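Local coordinates for protein pectate lyase (Paenibacillus sp. 0602, PDB 5GT5) that cleaves polygalacturonate and partly methylated pectin by elimination, acting within the chain, probably with calcium as cofactor, at residues 50-61 with 103-114; 92-103 with 115-126. The protein carries 1 engineered substitution. One frame throughout, in Å; residues are numbered along the deposited sequence.

Interaction 1 (50-61 with 103-114); sequences KVVEIMNDLNLG and TIFSANGSKIKH
Asp-57 OD1 accepts the backbone N-H of Lys-111 at 2.9 Å, the donor standing above the carboxylate plane, and a water that also donates to Gly-109 O. The torsion that sets CG beside its own backbone N (chi1 -63°) brings OD1 to this N-H, just where the second run of strand pairing begins. Beyond it, Asn-59 and Lys-113 lie side by side, with OD1 of Asn-59 2.8 Å from NZ of Lys-113 in a weak bond. The two segments belong to successive coils of the right-handed parallel beta-helix of polysaccharide lyase family 1: strands 51-54 and 103-106 run parallel 4.7 Å apart, and helix 36-43 lies against Val-52 and Leu-60. On the Ile-112 face, CG2 of Ile-112 meets CD1 of Leu-60 at 3.8 Å. On the opposite face, the edge of the Phe-105 ring meets Val-51, CE1 to CG1 at 3.7 Å, and its CZ lies 3.6 Å from CG of Glu-53. Replacing Phe-105 by an alanine would probably open a gap beside Val-51 CG1 and take from Glu-53 CG the ring it lies against. One water joins Glu-53 OE2, Ile-54 O and Ala-107 N, while Tyr-30 and Lys-438 hold Glu-53 OE1.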
loop_
_atom_site.group_PDB
_atom_site.type_symbol
_atom_site.label_atom_id
_atom_site.label_comp_id
_atom_site.label_asym_id
_atom_site.label_seq_id
_atom_site.Cartn_x
_atom_site.Cartn_y
_atom_site.Cartn_z
ATOM N N LYS A 50 14.077 12.434 -0.429
ATOM C CA LYS A 50 13.098 12.031 -1.431
ATOM C C LYS A 50 13.718 11.536 -2.723
ATOM O O LYS A 50 13.180 10.590 -3.313
ATOM C CB LYS A 50 12.175 13.217 -1.736
ATOM C CG LYS A 50 11.332 13.666 -0.545
ATOM C CD LYS A 50 10.191 12.646 -0.414
ATOM C CE LYS A 50 9.659 12.461 0.965
ATOM N NZ LYS A 50 8.596 11.384 0.877
ATOM N N VAL A 51 14.806 12.160 -3.179
ATOM C CA VAL A 51 15.478 11.750 -4.409
ATOM C C VAL A 51 16.943 11.597 -4.120
ATOM O O VAL A 51 17.570 12.502 -3.538
ATOM C CB VAL A 51 15.265 12.761 -5.546
ATOM C CG1 VAL A 51 16.095 12.384 -6.765
ATOM C CG2 VAL A 51 13.778 12.890 -5.896
ATOM N N VAL A 52 17.490 10.452 -4.523
ATOM C CA VAL A 52 18.921 10.194 -4.506
ATOM C C VAL A 52 19.406 10.074 -5.961
ATOM O O VAL A 52 18.972 9.150 -6.686
ATOM C CB VAL A 52 19.253 8.899 -3.710
ATOM C CG1 VAL A 52 20.757 8.594 -3.839
ATOM C CG2 VAL A 52 18.836 9.045 -2.232
ATOM N N GLU A 53 20.257 11.014 -6.414
ATOM C CA GLU A 53 20.881 10.929 -7.724
ATOM C C GLU A 53 22.295 10.401 -7.560
ATOM O O GLU A 53 23.164 11.075 -7.003
ATOM C CB GLU A 53 20.913 12.272 -8.455
ATOM C CG GLU A 53 21.412 12.068 -9.913
ATOM C CD GLU A 53 21.549 13.337 -10.709
ATOM O OE1 GLU A 53 21.065 14.396 -10.275
ATOM O OE2 GLU A 53 22.146 13.255 -11.801
ATOM N N ILE A 54 22.517 9.179 -8.033
ATOM C CA ILE A 54 23.847 8.582 -8.074
ATOM C C ILE A 54 24.591 9.238 -9.242
ATOM O O ILE A 54 24.101 9.235 -10.363
ATOM C CB ILE A 54 23.732 7.067 -8.331
ATOM C CG1 ILE A 54 22.797 6.433 -7.294
ATOM C CG2 ILE A 54 25.110 6.385 -8.383
ATOM C CD1 ILE A 54 23.312 6.562 -5.906
ATOM N N MET A 55 25.750 9.829 -8.979
ATOM C CA MET A 55 26.407 10.685 -9.964
ATOM C C MET A 55 27.461 9.956 -10.791
ATOM O O MET A 55 27.855 10.437 -11.864
ATOM C CB MET A 55 27.074 11.880 -9.244
ATOM C CG MET A 55 26.104 12.723 -8.386
ATOM S SD MET A 55 24.725 13.343 -9.329
ATOM C CE MET A 55 25.582 14.556 -10.365
ATOM N N ASN A 56 27.936 8.834 -10.276
ATOM C CA ASN A 56 29.013 8.081 -10.923
ATOM C C ASN A 56 28.969 6.648 -10.419
ATOM O O ASN A 56 28.210 6.349 -9.491
ATOM C CB ASN A 56 30.378 8.735 -10.637
ATOM C CG ASN A 56 30.549 9.149 -9.169
ATOM O OD1 ASN A 56 30.509 10.336 -8.863
ATOM N ND2 ASN A 56 30.737 8.185 -8.263
ATOM N N ASP A 57 29.758 5.758 -11.009
ATOM C CA ASP A 57 29.852 4.403 -10.484
ATOM C C ASP A 57 30.242 4.427 -9.010
ATOM O O ASP A 57 31.048 5.272 -8.583
ATOM C CB ASP A 57 30.900 3.557 -11.232
ATOM C CG ASP A 57 30.579 3.338 -12.704
ATOM O OD1 ASP A 57 29.457 3.640 -13.150
ATOM O OD2 ASP A 57 31.494 2.862 -13.438
ATOM N N LEU A 58 29.680 3.496 -8.249
ATOM C CA LEU A 58 29.991 3.370 -6.829
ATOM C C LEU A 58 30.564 2.011 -6.492
ATOM O O LEU A 58 29.990 0.951 -6.847
ATOM C CB LEU A 58 28.755 3.628 -5.959
ATOM C CG LEU A 58 28.116 5.023 -6.036
ATOM C CD1 LEU A 58 26.881 5.052 -5.167
ATOM C CD2 LEU A 58 29.125 6.082 -5.578
ATOM N N ASN A 59 31.711 2.018 -5.821
ATOM C CA ASN A 59 32.377 0.799 -5.368
ATOM C C ASN A 59 32.140 0.685 -3.888
ATOM O O ASN A 59 32.756 1.399 -3.080
ATOM C CB ASN A 59 33.865 0.920 -5.691
ATOM C CG ASN A 59 34.093 0.960 -7.164
ATOM O OD1 ASN A 59 33.677 0.050 -7.860
ATOM N ND2 ASN A 59 34.675 2.044 -7.664
ATOM N N LEU A 60 31.199 -0.182 -3.523
ATOM C CA LEU A 60 30.576 -0.113 -2.208
ATOM C C LEU A 60 30.932 -1.272 -1.266
ATOM O O LEU A 60 30.247 -1.528 -0.278
ATOM C CB LEU A 60 29.045 0.017 -2.372
ATOM C CG LEU A 60 28.572 1.226 -3.169
ATOM C CD1 LEU A 60 27.057 1.186 -3.331
ATOM C CD2 LEU A 60 29.014 2.532 -2.477
ATOM N N GLY A 61 32.020 -1.981 -1.565
ATOM C CA GLY A 61 32.443 -3.059 -0.678
ATOM C C GLY A 61 32.889 -2.576 0.690
ATOM O O GLY A 61 33.450 -1.480 0.817
ATOM N N THR A 103 12.919 8.063 -4.581
ATOM C CA THR A 103 13.443 7.699 -5.894
ATOM C C THR A 103 14.958 7.679 -5.875
ATOM O O THR A 103 15.611 8.671 -5.466
ATOM C CB THR A 103 12.973 8.684 -6.971
ATOM O OG1 THR A 103 11.542 8.627 -7.015
ATOM C CG2 THR A 103 13.528 8.317 -8.372
ATOM N N ILE A 104 15.528 6.570 -6.344
ATOM C CA ILE A 104 16.981 6.440 -6.503
ATOM C C ILE A 104 17.259 6.225 -7.976
ATOM O O ILE A 104 16.681 5.329 -8.580
ATOM C CB ILE A 104 17.542 5.237 -5.652
ATOM C CG1 ILE A 104 17.046 5.310 -4.200
ATOM C CG2 ILE A 104 19.052 5.167 -5.773
ATOM C CD1 ILE A 104 17.383 4.045 -3.360
ATOM N N PHE A 105 18.134 7.012 -8.578
ATOM C CA PHE A 105 18.371 6.901 -10.001
ATOM C C PHE A 105 19.749 7.424 -10.345
ATOM O O PHE A 105 20.426 8.007 -9.482
ATOM C CB PHE A 105 17.291 7.665 -10.809
ATOM C CG PHE A 105 17.550 9.154 -10.938
ATOM C CD1 PHE A 105 17.325 10.007 -9.846
ATOM C CD2 PHE A 105 17.989 9.684 -12.138
ATOM C CE1 PHE A 105 17.577 11.373 -9.964
ATOM C CE2 PHE A 105 18.232 11.056 -12.262
ATOM C CZ PHE A 105 18.030 11.887 -11.171
ATOM N N SER A 106 20.160 7.199 -11.597
ATOM C CA SER A 106 21.291 7.968 -12.151
ATOM C C SER A 106 20.933 8.482 -13.521
ATOM O O SER A 106 20.041 7.956 -14.188
ATOM C CB SER A 106 22.567 7.129 -12.214
ATOM O OG SER A 106 22.555 6.247 -13.350
ATOM N N ALA A 107 21.649 9.524 -13.955
ATOM C CA ALA A 107 21.373 10.132 -15.238
ATOM C C ALA A 107 21.928 9.310 -16.402
ATOM O O ALA A 107 21.404 9.377 -17.491
ATOM C CB ALA A 107 21.955 11.549 -15.316
ATOM N N ASN A 108 22.977 8.529 -16.173
ATOM C CA ASN A 108 23.611 7.855 -17.309
ATOM C C ASN A 108 24.021 6.412 -17.065
ATOM O O ASN A 108 24.982 5.901 -17.654
ATOM C CB ASN A 108 24.775 8.679 -17.866
ATOM C CG ASN A 108 24.304 9.923 -18.589
ATOM O OD1 ASN A 108 23.716 9.851 -19.675
ATOM N ND2 ASN A 108 24.559 11.069 -17.995
ATOM N N GLY A 109 23.283 5.739 -16.202
ATOM C CA GLY A 109 23.487 4.308 -16.040
ATOM C C GLY A 109 24.693 3.960 -15.199
ATOM O O GLY A 109 25.431 3.035 -15.550
ATOM N N SER A 110 24.906 4.674 -14.099
ATOM C CA SER A 110 25.985 4.371 -13.168
ATOM C C SER A 110 25.835 2.974 -12.572
ATOM O O SER A 110 24.724 2.446 -12.431
ATOM C CB SER A 110 26.001 5.385 -12.022
ATOM O OG SER A 110 26.376 6.690 -12.502
ATOM N N LYS A 111 26.969 2.394 -12.204
ATOM C CA LYS A 111 27.052 1.038 -11.650
ATOM C C LYS A 111 27.120 1.039 -10.133
ATOM O O LYS A 111 27.778 1.903 -9.520
ATOM C CB LYS A 111 28.282 0.303 -12.196
ATOM C CG LYS A 111 28.247 0.077 -13.694
ATOM C CD LYS A 111 29.535 -0.579 -14.163
ATOM C CE LYS A 111 29.565 -0.654 -15.675
ATOM N NZ LYS A 111 30.686 -1.510 -16.143
ATOM N N ILE A 112 26.441 0.077 -9.528
ATOM C CA ILE A 112 26.486 -0.198 -8.094
ATOM C C ILE A 112 27.215 -1.523 -7.933
ATOM O O ILE A 112 26.693 -2.561 -8.368
ATOM C CB ILE A 112 25.064 -0.354 -7.517
ATOM C CG1 ILE A 112 24.229 0.919 -7.770
ATOM C CG2 ILE A 112 25.088 -0.691 -6.021
ATOM C CD1 ILE A 112 24.785 2.136 -7.112
ATOM N N LYS A 113 28.408 -1.507 -7.340
ATOM C CA LYS A 113 29.279 -2.692 -7.263
ATOM C C LYS A 113 29.595 -3.083 -5.835
ATOM O O LYS A 113 29.776 -2.219 -4.971
ATOM C CB LYS A 113 30.587 -2.438 -8.016
ATOM C CG LYS A 113 30.418 -2.263 -9.512
ATOM C CD LYS A 113 31.798 -2.281 -10.221
ATOM C CE LYS A 113 32.377 -0.899 -10.303
ATOM N NZ LYS A 113 33.889 -0.897 -10.449
ATOM N N HIS A 114 29.640 -4.396 -5.592
ATOM C CA HIS A 114 30.137 -4.971 -4.335
ATOM C C HIS A 114 29.190 -4.768 -3.196
ATOM O O HIS A 114 29.599 -4.785 -2.033
ATOM C CB HIS A 114 31.556 -4.477 -3.977
ATOM C CG HIS A 114 32.465 -4.461 -5.162
ATOM N ND1 HIS A 114 33.440 -3.501 -5.350
ATOM C CD2 HIS A 114 32.463 -5.235 -6.271
ATOM C CE1 HIS A 114 34.037 -3.724 -6.515
ATOM N NE2 HIS A 114 33.471 -4.775 -7.085
HETATM O O HOH W 1 23.462 11.041 -12.433
HETATM O O HOH W 2 33.215 0.985 -12.502
HETATM O O HOH W 3 28.720 6.708 -14.189
HETATM O O HOH W 4 28.307 3.072 -15.765
HETATM O O HOH W 5 35.014 2.375 -10.543
#

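Interaction 2 (92-103 with 115-126); sequences SKITVDGFNGLT and AAISVKRSSNVI
Asp-97 and Arg-121 form a side-on salt bridge: NE of Arg-121 donates to OD1 of Asp-97 at 3.0 Å, and NH2 of Arg-121 to OD2 of Asp-97 at 2.9 Å. OD2 lies in the guanidinium plane, yet the two flat groups are turned 54° against each other, so the second nitrogen meets its oxygen from above the carboxylate. With CG opposite its backbone N (chi1 -170°), Asp-97 can extend to the arginine. Close by, Lys-120 O takes two donors, Gly-98 N at 3.1 Å and Ser-122 OG at 2.9 Å. That hydroxyl, its proton spent on Lys-120 O, accepts from Phe-99 N at 3.1 Å, so the turn is tied through one serine. Ser-123 OG donates to Asn-100 OD1 at 2.5 Å, from above the amide plane. Asn-124 OD1 bonds Ser-256 OG of the second subunit, and Ala-259 of that subunit packs on Asn-100 and Ser-123. A water joins Thr-95 OG1 to NZ of Lys-120. Strands 92-97 and 115-120 satisfy each other's backbones in parallel register from Ala-116 N to Lys-120 N. Backbone bonds continue through the turn, Ser-123 N to Phe-99 O and Gly-101 N to Ser-123 O. The segments turn their corners at Gly-101 and Asn-124, and Leu-102 N to Asn-124 O, 3.0 Å, carries the pairing into the next strands. The Gly-101 backbone would jam a side chain against the preceding carbonyl. Matching strand, turn and strand stacked coil on coil are the hallmark of the parallel beta-helix; here the side chain of Ala-116 lies about 6 Å from that of Asp-152, a probable calcium ligand.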
loop_
_atom_site.group_PDB
_atom_site.type_symbol
_atom_site.label_atom_id
_atom_site.label_comp_id
_atom_site.label_asym_id
_atom_site.label_seq_id
_atom_site.Cartn_x
_atom_site.Cartn_y
_atom_site.Cartn_z
ATOM N N SER A 92 29.216 -5.210 0.973
ATOM C CA SER A 92 28.313 -4.585 1.943
ATOM C C SER A 92 26.876 -4.987 1.704
ATOM O O SER A 92 26.511 -5.482 0.618
ATOM C CB SER A 92 28.390 -3.063 1.834
ATOM O OG SER A 92 29.705 -2.586 2.149
ATOM N N LYS A 93 26.063 -4.807 2.738
ATOM C CA LYS A 93 24.611 -4.856 2.612
ATOM C C LYS A 93 24.078 -3.494 3.018
ATOM O O LYS A 93 24.373 -3.009 4.108
ATOM C CB LYS A 93 24.001 -5.928 3.510
ATOM C CG LYS A 93 22.501 -6.009 3.322
ATOM C CD LYS A 93 21.846 -7.003 4.269
ATOM C CE LYS A 93 21.991 -8.399 3.734
ATOM N NZ LYS A 93 21.253 -9.381 4.600
ATOM N N ILE A 94 23.310 -2.871 2.123
ATOM C CA ILE A 94 22.772 -1.529 2.358
ATOM C C ILE A 94 21.281 -1.657 2.547
ATOM O O ILE A 94 20.571 -2.119 1.646
ATOM C CB ILE A 94 23.075 -0.606 1.182
ATOM C CG1 ILE A 94 24.596 -0.535 0.916
ATOM C CG2 ILE A 94 22.491 0.756 1.473
ATOM C CD1 ILE A 94 24.979 0.002 -0.430
ATOM N N THR A 95 20.807 -1.305 3.745
ATOM C CA THR A 95 19.400 -1.500 4.085
ATOM C C THR A 95 18.639 -0.182 4.088
ATOM O O THR A 95 18.880 0.674 4.960
ATOM C CB THR A 95 19.230 -2.190 5.450
ATOM O OG1 THR A 95 19.866 -3.471 5.399
ATOM C CG2 THR A 95 17.757 -2.419 5.752
ATOM N N VAL A 96 17.709 -0.056 3.144
ATOM C CA VAL A 96 16.808 1.078 3.031
ATOM C C VAL A 96 15.586 0.730 3.841
ATOM O O VAL A 96 14.804 -0.155 3.435
ATOM C CB VAL A 96 16.422 1.265 1.547
ATOM C CG1 VAL A 96 15.412 2.368 1.351
ATOM C CG2 VAL A 96 17.683 1.560 0.699
ATOM N N ASP A 97 15.416 1.404 4.984
ATOM C CA ASP A 97 14.454 0.986 6.005
ATOM C C ASP A 97 13.506 2.132 6.346
ATOM O O ASP A 97 13.937 3.245 6.659
ATOM C CB ASP A 97 15.219 0.572 7.277
ATOM C CG ASP A 97 14.345 -0.108 8.327
ATOM O OD1 ASP A 97 13.111 -0.188 8.178
ATOM O OD2 ASP A 97 14.924 -0.571 9.334
ATOM N N GLY A 98 12.213 1.891 6.218
ATOM C CA GLY A 98 11.252 2.855 6.718
ATOM C C GLY A 98 11.025 4.068 5.839
ATOM O O GLY A 98 10.528 5.087 6.326
ATOM N N PHE A 99 11.372 4.009 4.556
ATOM C CA PHE A 99 11.154 5.119 3.643
ATOM C C PHE A 99 9.741 5.133 3.083
ATOM O O PHE A 99 9.149 4.068 2.879
ATOM C CB PHE A 99 12.200 5.104 2.515
ATOM C CG PHE A 99 13.511 5.698 2.940
ATOM C CD1 PHE A 99 14.425 4.926 3.655
ATOM C CD2 PHE A 99 13.804 7.044 2.711
ATOM C CE1 PHE A 99 15.639 5.499 4.130
ATOM C CE2 PHE A 99 15.004 7.616 3.178
ATOM C CZ PHE A 99 15.938 6.821 3.865
ATOM N N ASN A 100 9.172 6.322 2.913
ATOM C CA ASN A 100 7.914 6.478 2.200
ATOM C C ASN A 100 8.034 7.525 1.119
ATOM O O ASN A 100 8.054 8.733 1.387
ATOM C CB ASN A 100 6.757 6.864 3.098
ATOM C CG ASN A 100 5.450 6.977 2.309
ATOM O OD1 ASN A 100 5.204 6.225 1.377
ATOM N ND2 ASN A 100 4.677 8.008 2.606
ATOM N N GLY A 101 8.172 7.063 -0.107
ATOM C CA GLY A 101 8.257 7.961 -1.229
ATOM C C GLY A 101 9.697 8.331 -1.474
ATOM O O GLY A 101 10.176 9.365 -1.009
ATOM N N LEU A 102 10.397 7.494 -2.222
ATOM C CA LEU A 102 11.825 7.664 -2.449
ATOM C C LEU A 102 12.141 7.257 -3.869
ATOM O O LEU A 102 11.688 6.209 -4.318
ATOM C CB LEU A 102 12.599 6.788 -1.458
ATOM C CG LEU A 102 14.104 6.641 -1.705
ATOM C CD1 LEU A 102 14.860 7.947 -1.456
ATOM C CD2 LEU A 102 14.665 5.517 -0.830
ATOM N N THR A 103 12.919 8.063 -4.581
ATOM C CA THR A 103 13.443 7.699 -5.894
ATOM C C THR A 103 14.958 7.679 -5.875
ATOM O O THR A 103 15.611 8.671 -5.466
ATOM C CB THR A 103 12.973 8.684 -6.971
ATOM O OG1 THR A 103 11.542 8.627 -7.015
ATOM C CG2 THR A 103 13.528 8.317 -8.372
ATOM N N ALA A 115 27.908 -4.596 -3.514
ATOM C CA ALA A 115 26.900 -4.410 -2.452
ATOM C C ALA A 115 25.531 -4.934 -2.802
ATOM O O ALA A 115 25.058 -4.776 -3.930
ATOM C CB ALA A 115 26.787 -2.950 -1.986
ATOM N N ALA A 116 24.884 -5.521 -1.798
ATOM C CA ALA A 116 23.467 -5.888 -1.867
ATOM C C ALA A 116 22.620 -4.756 -1.308
ATOM O O ALA A 116 23.027 -4.084 -0.354
ATOM C CB ALA A 116 23.215 -7.135 -1.009
ATOM N N ILE A 117 21.442 -4.555 -1.894
ATOM C CA ILE A 117 20.453 -3.587 -1.387
ATOM C C ILE A 117 19.261 -4.341 -0.822
ATOM O O ILE A 117 18.710 -5.232 -1.477
ATOM C CB ILE A 117 19.989 -2.614 -2.455
ATOM C CG1 ILE A 117 21.181 -1.735 -2.880
ATOM C CG2 ILE A 117 18.810 -1.714 -1.903
ATOM C CD1 ILE A 117 20.859 -0.776 -3.975
ATOM N N SER A 118 18.881 -4.001 0.407
ATOM C CA SER A 118 17.701 -4.566 1.046
ATOM C C SER A 118 16.739 -3.423 1.307
ATOM O O SER A 118 17.107 -2.427 1.933
ATOM C CB SER A 118 18.105 -5.236 2.353
ATOM O OG SER A 118 16.978 -5.653 3.117
ATOM N N VAL A 119 15.535 -3.536 0.760
ATOM C CA VAL A 119 14.480 -2.563 1.024
ATOM C C VAL A 119 13.530 -3.182 2.015
ATOM O O VAL A 119 12.937 -4.234 1.754
ATOM C CB VAL A 119 13.734 -2.165 -0.247
ATOM C CG1 VAL A 119 12.602 -1.169 0.078
ATOM C CG2 VAL A 119 14.706 -1.582 -1.308
ATOM N N LYS A 120 13.412 -2.582 3.193
ATOM C CA LYS A 120 12.561 -3.142 4.257
ATOM C C LYS A 120 11.597 -2.100 4.742
ATOM O O LYS A 120 11.963 -0.941 4.890
ATOM C CB LYS A 120 13.384 -3.569 5.483
ATOM C CG LYS A 120 14.328 -4.721 5.207
ATOM C CD LYS A 120 15.101 -5.118 6.457
ATOM C CE LYS A 120 16.011 -6.332 6.207
ATOM N NZ LYS A 120 16.710 -6.709 7.475
ATOM N N ARG A 121 10.373 -2.536 4.988
ATOM C CA ARG A 121 9.382 -1.686 5.681
ATOM C C ARG A 121 9.250 -0.322 4.993
ATOM O O ARG A 121 9.139 0.716 5.654
ATOM C CB ARG A 121 9.752 -1.536 7.159
ATOM C CG ARG A 121 9.654 -2.821 7.966
ATOM C CD ARG A 121 10.258 -2.653 9.365
ATOM N NE ARG A 121 11.717 -2.531 9.374
ATOM C CZ ARG A 121 12.571 -3.541 9.552
ATOM N NH1 ARG A 121 12.121 -4.785 9.707
ATOM N NH2 ARG A 121 13.880 -3.302 9.554
ATOM N N SER A 122 9.283 -0.314 3.660
ATOM C CA SER A 122 9.234 0.930 2.896
ATOM C C SER A 122 8.069 0.924 1.920
ATOM O O SER A 122 7.504 -0.128 1.563
ATOM C CB SER A 122 10.547 1.110 2.146
ATOM O OG SER A 122 11.631 1.342 3.054
ATOM N N SER A 123 7.682 2.109 1.473
ATOM C CA SER A 123 6.595 2.238 0.515
ATOM C C SER A 123 6.956 3.256 -0.531
ATOM O O SER A 123 7.691 4.230 -0.271
ATOM C CB SER A 123 5.298 2.640 1.207
ATOM O OG SER A 123 5.519 3.802 1.983
ATOM N N ASN A 124 6.425 3.027 -1.729
ATOM C CA ASN A 124 6.561 3.930 -2.858
ATOM C C ASN A 124 8.025 4.271 -3.155
ATOM O O ASN A 124 8.482 5.417 -3.074
ATOM C CB ASN A 124 5.701 5.168 -2.612
ATOM C CG ASN A 124 4.247 4.817 -2.588
ATOM O OD1 ASN A 124 3.787 4.019 -3.395
ATOM N ND2 ASN A 124 3.548 5.303 -1.567
ATOM N N VAL A 125 8.763 3.228 -3.506
ATOM C CA VAL A 125 10.176 3.322 -3.847
ATOM C C VAL A 125 10.345 3.130 -5.345
ATOM O O VAL A 125 9.763 2.177 -5.908
ATOM C CB VAL A 125 10.996 2.258 -3.075
ATOM C CG1 VAL A 125 12.476 2.265 -3.545
ATOM C CG2 VAL A 125 10.882 2.491 -1.545
ATOM N N ILE A 126 11.110 4.010 -5.977
ATOM C CA ILE A 126 11.418 3.914 -7.405
ATOM C C ILE A 126 12.942 3.824 -7.533
ATOM O O ILE A 126 13.674 4.621 -6.919
ATOM C CB ILE A 126 10.879 5.136 -8.181
ATOM C CG1 ILE A 126 9.350 5.168 -8.108
ATOM C CG2 ILE A 126 11.437 5.160 -9.613
ATOM C CD1 ILE A 126 8.730 6.338 -8.888
HETATM O O HOH W 6 19.195 -5.680 6.998
#

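Overall arrangement
From the N terminus the chain lays down 50-61, then 92-103, 103-114 and 115-126. Interaction 1 closes a loop of 41 residues, which holds helix 84-89; interaction 2 closes a shorter one of 11. The two cross rather than nest, because 92-103 begins inside the first loop and finds its partner beyond it. Thr-103 belongs to both, and strand 102-106 lies between 51-54 and 125-128, so three consecutive coils are joined there; Ile-104 N probably bonds Ile-126 O. Leu-60 O and Ser-92 OG, 2.7 Å apart, tie the 50-61 segment to the start of strand 92-97, while NZ of Lys-50 reaches Asn-100 at the turn.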